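Local coordinates for protein nigritoxine (Vibrio nigripulchritudo, PDB 5M41) that is a bacterial toxin that acts on crustaceans and insects, at residues N112-Q115 with P116-N120; G236-P240 with T241-R245; G706-P709 with D710-F713. One frame throughout, in Å; residues are numbered along the deposited sequence.

Contact 1. Residues N112-Q115 with P116-N120; sequences NIQQ and PSDFN
Ile113 and Asp118 approach to 5.6 Å between their CA atoms as the chain leaves a strand, rounds Gln115-Pro116 and enters a short, weakly bonded helix, with Asp118 N donating to Gln115 O at 2.9 Å to close the turn. The Asp118 carboxylate reaches back into the bend: CG sits beside its own backbone N (chi1 -71°), which carries OD2 to two successive amides. Gln114 N meets Asp118 OD2 at 2.7 Å on the anti lone pair, whereas Gln115 N, 3.1 Å from the same Asp118 OD2, comes from well above the carboxylate plane. Two N-H groups thus grip one oxygen and fix the carboxylate's rotation: a strand-to-helix turn in which an aspartate of the first helical turn accepts from amides just before the helix. On the apolar side, Ile113 lies over one face of the Phe119 ring, the two side chains crossing nearly at right angles. Ile113 CG2 makes a CH-pi contact 4.1 Å from the centroid of the Phe119 ring, while Ile113 CD1 sits over the rim and also touches Asp118 CB at 3.8 Å. Ile113 belongs to strand 110-113, an outermost strand of a five-stranded antiparallel sheet; its backbone bonds to Gly98, its side chain touches Leu100 of strand 98-102, and Phe88 of strand 86-90 meets both Ile113 and Phe119, which ties helix 117-120 to the sheet.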
loop_
_atom_site.group_PDB
_atom_site.type_symbol
_atom_site.label_atom_id
_atom_site.label_comp_id
_atom_site.label_asym_id
_atom_site.label_seq_id
_atom_site.Cartn_x
_atom_site.Cartn_y
_atom_site.Cartn_z
ATOM N N ASN A 112 14.725 -35.534 -36.460
ATOM C CA ASN A 112 15.115 -35.821 -37.832
ATOM C C ASN A 112 14.403 -37.058 -38.336
ATOM O O ASN A 112 14.549 -38.135 -37.779
ATOM C CB ASN A 112 16.626 -35.988 -37.922
ATOM C CG ASN A 112 17.355 -34.706 -37.600
ATOM O OD1 ASN A 112 17.213 -33.711 -38.307
ATOM N ND2 ASN A 112 18.111 -34.709 -36.509
ATOM N N ILE A 113 13.596 -36.893 -39.370
ATOM C CA ILE A 113 12.950 -38.028 -39.994
ATOM C C ILE A 113 13.752 -38.315 -41.265
ATOM O O ILE A 113 13.667 -37.574 -42.252
ATOM C CB ILE A 113 11.475 -37.748 -40.319
ATOM C CG1 ILE A 113 10.684 -37.344 -39.052
ATOM C CG2 ILE A 113 10.845 -38.932 -41.061
ATOM C CD1 ILE A 113 10.612 -38.400 -37.954
ATOM N N GLN A 114 14.551 -39.379 -41.218
ATOM C CA GLN A 114 15.358 -39.802 -42.377
ATOM C C GLN A 114 14.747 -40.992 -43.129
ATOM O O GLN A 114 15.087 -41.240 -44.283
ATOM C CB GLN A 114 16.782 -40.145 -41.934
ATOM C CG GLN A 114 17.470 -39.006 -41.193
ATOM C CD GLN A 114 18.731 -39.464 -40.480
ATOM O OE1 GLN A 114 19.274 -40.539 -40.777
ATOM N NE2 GLN A 114 19.200 -38.654 -39.526
ATOM N N GLN A 115 13.858 -41.726 -42.471
ATOM C CA GLN A 115 13.204 -42.885 -43.088
ATOM C C GLN A 115 11.870 -43.144 -42.407
ATOM O O GLN A 115 11.681 -42.739 -41.261
ATOM C CB GLN A 115 14.095 -44.132 -42.981
ATOM C CG GLN A 115 14.426 -44.549 -41.544
ATOM C CD GLN A 115 15.491 -45.641 -41.494
ATOM O OE1 GLN A 115 15.435 -46.605 -42.240
ATOM N NE2 GLN A 115 16.467 -45.475 -40.622
ATOM N N PRO A 116 10.943 -43.834 -43.100
ATOM C CA PRO A 116 9.623 -44.140 -42.519
ATOM C C PRO A 116 9.646 -44.646 -41.076
ATOM O O PRO A 116 8.825 -44.217 -40.251
ATOM C CB PRO A 116 9.070 -45.203 -43.474
ATOM C CG PRO A 116 9.626 -44.798 -44.801
ATOM C CD PRO A 116 11.021 -44.280 -44.510
ATOM N N SER A 117 10.591 -45.525 -40.769
ATOM C CA SER A 117 10.682 -46.145 -39.443
ATOM C C SER A 117 10.915 -45.145 -38.319
ATOM O O SER A 117 10.581 -45.430 -37.162
ATOM C CB SER A 117 11.772 -47.231 -39.411
ATOM O OG SER A 117 13.052 -46.683 -39.107
ATOM N N ASP A 118 11.491 -43.987 -38.648
ATOM C CA ASP A 118 11.676 -42.907 -37.666
ATOM C C ASP A 118 10.353 -42.421 -37.038
ATOM O O ASP A 118 10.322 -42.079 -35.863
ATOM C CB ASP A 118 12.447 -41.726 -38.278
ATOM C CG ASP A 118 13.932 -42.040 -38.536
ATOM O OD1 ASP A 118 14.507 -42.887 -37.814
ATOM O OD2 ASP A 118 14.532 -41.409 -39.444
ATOM N N PHE A 119 9.279 -42.374 -37.831
ATOM C CA PHE A 119 7.916 -42.094 -37.319
ATOM C C PHE A 119 7.455 -43.152 -36.307
ATOM O O PHE A 119 6.805 -42.832 -35.307
ATOM C CB PHE A 119 6.894 -41.978 -38.471
ATOM C CG PHE A 119 6.936 -40.648 -39.202
ATOM C CD1 PHE A 119 6.703 -39.451 -38.525
ATOM C CD2 PHE A 119 7.189 -40.601 -40.567
ATOM C CE1 PHE A 119 6.737 -38.227 -39.192
ATOM C CE2 PHE A 119 7.228 -39.388 -41.249
ATOM C CZ PHE A 119 6.998 -38.193 -40.558
ATOM N N ASN A 120 7.822 -44.413 -36.554
ATOM C CA ASN A 120 7.377 -45.512 -35.699
ATOM C C ASN A 120 7.960 -45.478 -34.295
ATOM O O ASN A 120 7.338 -45.974 -33.356
ATOM C CB ASN A 120 7.631 -46.866 -36.372
ATOM C CG ASN A 120 6.797 -47.042 -37.621
ATOM O OD1 ASN A 120 5.832 -47.800 -37.627
ATOM N ND2 ASN A 120 7.143 -46.317 -38.677
#

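Contact 2. Residues G236-P240 with T241-R245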
loop_
_atom_site.group_PDB
_atom_site.type_symbol
_atom_site.label_atom_id
_atom_site.label_comp_id
_atom_site.label_asym_id
_atom_site.label_seq_id
_atom_site.Cartn_x
_atom_site.Cartn_y
_atom_site.Cartn_z
ATOM N N GLY A 236 15.586 -15.170 -15.697
ATOM C CA GLY A 236 14.768 -15.328 -14.502
ATOM C C GLY A 236 13.605 -16.297 -14.642
ATOM O O GLY A 236 12.858 -16.502 -13.684
ATOM N N PHE A 237 13.423 -16.869 -15.835
ATOM C CA PHE A 237 12.364 -17.863 -16.065
ATOM C C PHE A 237 12.652 -19.150 -15.296
ATOM O O PHE A 237 13.777 -19.630 -15.297
ATOM C CB PHE A 237 12.230 -18.166 -17.560
ATOM C CG PHE A 237 11.134 -17.407 -18.250
ATOM C CD1 PHE A 237 9.941 -18.052 -18.600
ATOM C CD2 PHE A 237 11.292 -16.059 -18.592
ATOM C CE1 PHE A 237 8.927 -17.365 -19.249
ATOM C CE2 PHE A 237 10.274 -15.365 -19.242
ATOM C CZ PHE A 237 9.090 -16.017 -19.564
ATOM N N THR A 238 11.641 -19.695 -14.621
ATOM C CA THR A 238 11.777 -20.989 -13.955
ATOM C C THR A 238 11.353 -22.110 -14.925
ATOM O O THR A 238 11.155 -21.847 -16.114
ATOM C CB THR A 238 10.975 -21.016 -12.638
ATOM O OG1 THR A 238 9.663 -20.502 -12.877
ATOM C CG2 THR A 238 11.655 -20.141 -11.580
ATOM N N SER A 239 11.223 -23.346 -14.439
ATOM C CA SER A 239 10.746 -24.464 -15.257
ATOM C C SER A 239 9.362 -24.167 -15.910
ATOM O O SER A 239 8.605 -23.360 -15.395
ATOM C CB SER A 239 10.687 -25.749 -14.427
ATOM O OG SER A 239 9.464 -25.861 -13.710
ATOM N N PRO A 240 9.048 -24.811 -17.052
ATOM C CA PRO A 240 7.735 -24.585 -17.658
ATOM C C PRO A 240 6.583 -24.721 -16.662
ATOM O O PRO A 240 5.738 -23.839 -16.618
ATOM C CB PRO A 240 7.667 -25.655 -18.747
ATOM C CG PRO A 240 9.107 -25.795 -19.183
ATOM C CD PRO A 240 9.915 -25.650 -17.910
ATOM N N THR A 241 6.577 -25.780 -15.847
ATOM C CA THR A 241 5.500 -26.031 -14.878
ATOM C C THR A 241 5.459 -24.955 -13.794
ATOM O O THR A 241 4.383 -24.507 -13.409
ATOM C CB THR A 241 5.641 -27.448 -14.255
ATOM O OG1 THR A 241 5.591 -28.424 -15.301
ATOM C CG2 THR A 241 4.535 -27.769 -13.243
ATOM N N ASP A 242 6.625 -24.543 -13.299
ATOM C CA ASP A 242 6.665 -23.507 -12.268
ATOM C C ASP A 242 6.162 -22.174 -12.786
ATOM O O ASP A 242 5.494 -21.470 -12.062
ATOM C CB ASP A 242 8.072 -23.358 -11.689
ATOM C CG ASP A 242 8.435 -24.517 -10.756
ATOM O OD1 ASP A 242 7.525 -25.166 -10.213
ATOM O OD2 ASP A 242 9.623 -24.780 -10.572
ATOM N N GLU A 243 6.484 -21.836 -14.033
ATOM C CA GLU A 243 5.939 -20.612 -14.647
ATOM C C GLU A 243 4.415 -20.640 -14.691
ATOM O O GLU A 243 3.774 -19.630 -14.408
ATOM C CB GLU A 243 6.516 -20.386 -16.042
ATOM C CG GLU A 243 7.943 -19.859 -16.034
ATOM C CD GLU A 243 8.097 -18.586 -15.214
ATOM O OE1 GLU A 243 7.248 -17.646 -15.309
ATOM O OE2 GLU A 243 9.079 -18.534 -14.453
ATOM N N LEU A 244 3.824 -21.802 -14.992
ATOM C CA LEU A 244 2.352 -21.896 -14.968
ATOM C C LEU A 244 1.829 -21.824 -13.550
ATOM O O LEU A 244 0.780 -21.199 -13.295
ATOM C CB LEU A 244 1.825 -23.165 -15.658
ATOM C CG LEU A 244 2.098 -23.363 -17.154
ATOM C CD1 LEU A 244 1.172 -24.430 -17.699
ATOM C CD2 LEU A 244 1.888 -22.107 -17.989
ATOM N N ARG A 245 2.541 -22.453 -12.618
ATOM C CA ARG A 245 2.142 -22.384 -11.222
ATOM C C ARG A 245 2.165 -20.931 -10.710
ATOM O O ARG A 245 1.334 -20.553 -9.892
ATOM C CB ARG A 245 3.041 -23.272 -10.351
ATOM C CG ARG A 245 2.800 -24.760 -10.570
ATOM C CD ARG A 245 3.790 -25.594 -9.773
ATOM N NE ARG A 245 3.710 -25.309 -8.342
ATOM C CZ ARG A 245 2.893 -25.919 -7.497
ATOM N NH1 ARG A 245 2.070 -26.875 -7.918
ATOM N NH2 ARG A 245 2.921 -25.578 -6.216
#
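Two hydrogen bonds from Thr238 end on one carboxylate oxygen of Glu243. Thr238 N reaches Glu243 OE2 at 2.8 Å along an almost straight path (172°) on its anti side, while Thr238 OG1 donates to the same Glu243 OE2 at 2.6 Å from the other face of the carboxylate plane. A bend at chi2 (-55°) folds the glutamate back over the first turn to receive them. Its second oxygen, OE1, accepts from Leu254 N, so both oxygens of this buried group have donors.

A second side-chain bond runs the other way: Asp242 N gives its hydrogen to Ser239 OG at 3.2 Å. Backbone bonds then start the helix, Glu243 N to Ser239 O at 2.9 Å and Leu244 N to Pro240 O at 3.2 Å.

Apolar contact is slighter. Phe237 CD1 lies 3.7 Å from Glu243 CG, the side chains crossing at about a right angle, and the phenylalanine also stacks on Phe234. Pro240 and Leu244 lean on Leu204 and on helix 206-215.

Ser239 is the N-cap of helix 240-245, followed by proline in the first turn, and Glu243 clasps the residue ahead of the cap: a side-chain-capped helix N-terminus.

Contact 3. Residues G706-P709 with D710-F713; sequences GASP and DTLF
Ser708 and Asp710 both carry their first side-chain branch between the backbone N and the carbonyl carbon (chi1 70° and 58°), and Thr711 holds OG1 likewise (60°); these torsions put Ser708 OG between Asp710 OD1 and Thr711 OG1. The backbone forms a type I beta turn, with Ser708 at its first position and Pro709-Asp710 at the corners, in the loop that follows the Schellman motif ending helix 688-704, where Gly706 takes the positive-phi C-prime position.

The turn is closed by its i+3 to i bond, Thr711 N to Ser708 O at 3.0 Å. Beside this bond lies the polar cluster. Ser708 OG gives its proton to Asp710 OD1, and Thr711 OG1 stands 2.9 Å from Ser708 OG and 3.1 Å from Ser708 O; its single proton could serve either, and the choice is not settled. Ser708 OG is therefore a junction between the carboxylate and the threonine hydroxyl, which should restrict the rotation of all three side chains. The nearby hydroxyl donor would probably help stabilise negative charge on Asp710.

On the apolar side, Leu712 CG packs against Ala707 CB at 3.8 Å and against Ser708 O at 3.4 Å. Leu712 also touches Ala702 of helix 688-704 and Leu667 of helix 667-676, while Pro709 rests on Ala702 and Gln668, so the loop bridges two helices just before strand 713-715, where the backbone of Phe713 hydrogen-bonds to that of Arg652. The short link at the centre is Ser708 OG to Asp710 OD1, 2.6 Å, with the hydroxyl arriving nearly in line with the carboxylate's C-O bond.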
loop_
_atom_site.group_PDB
_atom_site.type_symbol
_atom_site.label_atom_id
_atom_site.label_comp_id
_atom_site.label_asym_id
_atom_site.label_seq_id
_atom_site.Cartn_x
_atom_site.Cartn_y
_atom_site.Cartn_z
ATOM N N GLY A 706 -16.352 24.649 28.906
ATOM C CA GLY A 706 -17.776 24.965 29.055
ATOM C C GLY A 706 -18.278 25.882 27.955
ATOM O O GLY A 706 -19.298 26.538 28.109
ATOM N N ALA A 707 -17.551 25.962 26.841
ATOM C CA ALA A 707 -17.978 26.860 25.767
ATOM C C ALA A 707 -18.205 26.097 24.456
ATOM O O ALA A 707 -18.455 24.886 24.465
ATOM C CB ALA A 707 -16.974 28.007 25.596
ATOM N N SER A 708 -18.137 26.813 23.341
ATOM C CA SER A 708 -18.237 26.204 22.030
ATOM C C SER A 708 -17.552 27.136 21.066
ATOM O O SER A 708 -17.427 28.334 21.342
ATOM C CB SER A 708 -19.695 26.001 21.611
ATOM O OG SER A 708 -20.306 27.255 21.355
ATOM N N PRO A 709 -17.126 26.597 19.909
ATOM C CA PRO A 709 -16.414 27.436 18.950
ATOM C C PRO A 709 -17.184 28.700 18.517
ATOM O O PRO A 709 -16.570 29.763 18.348
ATOM C CB PRO A 709 -16.146 26.474 17.783
ATOM C CG PRO A 709 -16.075 25.120 18.445
ATOM C CD PRO A 709 -17.156 25.180 19.493
ATOM N N ASP A 710 -18.501 28.609 18.354
ATOM C CA ASP A 710 -19.267 29.804 17.943
ATOM C C ASP A 710 -19.602 30.788 19.086
ATOM O O ASP A 710 -20.126 31.861 18.821
ATOM C CB ASP A 710 -20.547 29.422 17.181
ATOM C CG ASP A 710 -21.470 28.521 17.994
ATOM O OD1 ASP A 710 -21.216 28.297 19.197
ATOM O OD2 ASP A 710 -22.458 28.023 17.426
ATOM N N THR A 711 -19.309 30.424 20.336
ATOM C CA THR A 711 -19.536 31.339 21.476
ATOM C C THR A 711 -18.209 31.916 22.018
ATOM O O THR A 711 -18.195 32.701 22.969
ATOM C CB THR A 711 -20.370 30.691 22.617
ATOM O OG1 THR A 711 -19.710 29.529 23.132
ATOM C CG2 THR A 711 -21.793 30.289 22.133
ATOM N N LEU A 712 -17.105 31.514 21.397
ATOM C CA LEU A 712 -15.781 31.999 21.747
ATOM C C LEU A 712 -15.300 33.080 20.792
ATOM O O LEU A 712 -15.029 32.801 19.615
ATOM C CB LEU A 712 -14.783 30.837 21.794
ATOM C CG LEU A 712 -14.928 29.896 23.010
ATOM C CD1 LEU A 712 -14.172 28.598 22.778
ATOM C CD2 LEU A 712 -14.433 30.581 24.275
ATOM N N PHE A 713 -15.167 34.302 21.297
ATOM C CA PHE A 713 -14.715 35.421 20.454
ATOM C C PHE A 713 -13.233 35.799 20.665
ATOM O O PHE A 713 -12.735 35.767 21.777
ATOM C CB PHE A 713 -15.606 36.658 20.650
ATOM C CG PHE A 713 -17.065 36.411 20.375
ATOM C CD1 PHE A 713 -17.580 36.523 19.081
ATOM C CD2 PHE A 713 -17.938 36.090 21.418
ATOM C CE1 PHE A 713 -18.928 36.298 18.827
ATOM C CE2 PHE A 713 -19.291 35.872 21.171
ATOM C CZ PHE A 713 -19.786 35.967 19.872
#

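Overall arrangement
All three are local contacts within one continuous stretch of chain, far apart in an elongated single chain. Contacts 1 and 2 share one side of its centre, their centres about 32 Å apart, while contact 3 lies on the opposite side, about 99 Å from contact 1 and about 68 Å from contact 2, centre to centre. Contacts 1 and 2 are partly buried and lead into helices; contact 3 is a surface turn leading from a helix to a strand. One carboxylate oxygen takes two amides in contact 1, and one amide plus a hydroxyl in contact 2, whereas in contact 3 the carboxylate takes a serine hydroxyl, with a threonine hydroxyl beside it. Only contact 1 sets an aliphatic side chain over an aromatic face.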